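Local coordinates for protein succinate dehydrogenase (Membrane anchor subunit) (PDB 7D6V) that serves as the membrane anchor of a mycobacterial succinate dehydrogenase, holding a membrane-embedded Rieske-type iron-sulfur cluster and probably passing electrons to quinone, at residues Trp228-Thr231 / Gln232-Leu236. Sequence-based numbering, arbitrary orientation.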
# COMPACT_ATOMS: atom_id res chain seq x y z
N TRP C 228 24.69 -15.12 -8.70
CA TRP C 228 25.72 -14.24 -8.16
C TRP C 228 26.11 -13.16 -9.17
O TRP C 228 26.24 -11.98 -8.82
CB TRP C 228 26.94 -15.07 -7.75
CG TRP C 228 28.02 -14.31 -7.05
CD1 TRP C 228 28.13 -14.09 -5.71
CD2 TRP C 228 29.15 -13.69 -7.66
NE1 TRP C 228 29.26 -13.36 -5.45
CE2 TRP C 228 29.91 -13.10 -6.63
CE3 TRP C 228 29.60 -13.57 -8.98
CZ2 TRP C 228 31.08 -12.39 -6.88
CZ3 TRP C 228 30.77 -12.87 -9.22
CH2 TRP C 228 31.50 -12.29 -8.17
N ILE C 229 26.29 -13.57 -10.43
CA ILE C 229 26.63 -12.60 -11.47
C ILE C 229 25.53 -11.56 -11.61
O ILE C 229 25.81 -10.36 -11.73
CB ILE C 229 26.91 -13.32 -12.80
CG1 ILE C 229 28.07 -14.30 -12.63
CG2 ILE C 229 27.21 -12.32 -13.89
CD1 ILE C 229 28.33 -15.14 -13.86
N TRP C 230 24.27 -12.00 -11.59
CA TRP C 230 23.15 -11.08 -11.73
C TRP C 230 23.08 -10.12 -10.55
O TRP C 230 22.76 -8.94 -10.73
CB TRP C 230 21.85 -11.87 -11.87
CG TRP C 230 20.64 -11.02 -11.99
CD1 TRP C 230 20.17 -10.42 -13.12
CD2 TRP C 230 19.73 -10.68 -10.94
NE1 TRP C 230 19.02 -9.73 -12.84
CE2 TRP C 230 18.73 -9.87 -11.51
CE3 TRP C 230 19.66 -10.99 -9.58
CZ2 TRP C 230 17.68 -9.36 -10.76
CZ3 TRP C 230 18.62 -10.48 -8.84
CH2 TRP C 230 17.64 -9.67 -9.43
N THR C 231 23.37 -10.60 -9.34
CA THR C 231 23.34 -9.72 -8.17
C THR C 231 24.38 -8.62 -8.29
O THR C 231 24.08 -7.43 -8.07
CB THR C 231 23.57 -10.55 -6.90
OG1 THR C 231 22.50 -11.49 -6.75
CG2 THR C 231 23.61 -9.64 -5.68
N GLN C 232 25.62 -8.98 -8.63
CA GLN C 232 26.65 -7.96 -8.80
C GLN C 232 26.35 -7.01 -9.96
O GLN C 232 26.55 -5.80 -9.85
CB GLN C 232 28.02 -8.61 -8.95
CG GLN C 232 28.69 -8.95 -7.63
CD GLN C 232 27.89 -9.88 -6.77
OE1 GLN C 232 27.47 -9.52 -5.67
NE2 GLN C 232 27.63 -11.08 -7.26
N VAL C 233 25.85 -7.55 -11.07
CA VAL C 233 25.53 -6.69 -12.21
C VAL C 233 24.38 -5.75 -11.87
O VAL C 233 24.36 -4.61 -12.33
CB VAL C 233 25.22 -7.56 -13.45
CG1 VAL C 233 24.56 -6.74 -14.53
CG2 VAL C 233 26.50 -8.17 -13.98
N SER C 234 23.42 -6.19 -11.06
CA SER C 234 22.34 -5.30 -10.64
C SER C 234 22.85 -4.20 -9.72
O SER C 234 22.42 -3.04 -9.83
CB SER C 234 21.24 -6.11 -9.95
OG SER C 234 20.73 -7.11 -10.81
N LYS C 235 23.76 -4.55 -8.81
CA LYS C 235 24.38 -3.52 -7.98
C LYS C 235 25.09 -2.48 -8.83
O LYS C 235 25.00 -1.27 -8.55
CB LYS C 235 25.35 -4.15 -6.98
CG LYS C 235 24.72 -4.47 -5.64
CD LYS C 235 25.11 -5.85 -5.15
CE LYS C 235 26.61 -6.03 -5.11
NZ LYS C 235 26.98 -7.41 -4.70
N LEU C 236 25.79 -2.91 -9.88
CA LEU C 236 26.42 -1.96 -10.79
C LEU C 236 25.38 -1.16 -11.57
O LEU C 236 25.55 0.04 -11.80
CB LEU C 236 27.35 -2.68 -11.75
CG LEU C 236 28.73 -3.06 -11.22
CD1 LEU C 236 29.62 -3.52 -12.36
CD2 LEU C 236 29.36 -1.88 -10.50
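Trp230 and Ser234 face each other one turn apart in a local i to i+4 contact within the alpha-helix 224-237, a short helix at the surface of this membrane anchor that packs beside helix 207-215. The helical character rests on successive backbone bonds: Val233 N to Ile229 O at 2.9 Å, with an N-H...O angle of 160°, and Lys235 N to Thr231 O at 3.0 Å. Between them, Trp230 O accepts twice, from Ser234 N at 2.8 Å and from Ser234 OG at 2.7 Å, the two donors arriving from opposite faces of the carbonyl plane. The hydroxyl gets there because chi1 of -58° turns OG back beside its own backbone N. From the same position OG lies 3.5 Å above the indole plane of Trp230, over its centre. Arg210 NE hydrogen-bonds to this hydroxyl as well, tying it to helix 207-215, while Arg138 of the neighbouring iron-sulfur subunit packs against Trp230. Val233, whose side chain lies about 10 Å from the iron-sulfur cluster, also touches Arg210. On another side of the helix, the Gln232 amide is modelled over the Trp228 indole, but NE2 is too close to Trp228 O for this placement to be relied on. Along the Ile229 side, Ile229 CG2 and Val233 CG2 meet in an apolar contact at 4.2 Å.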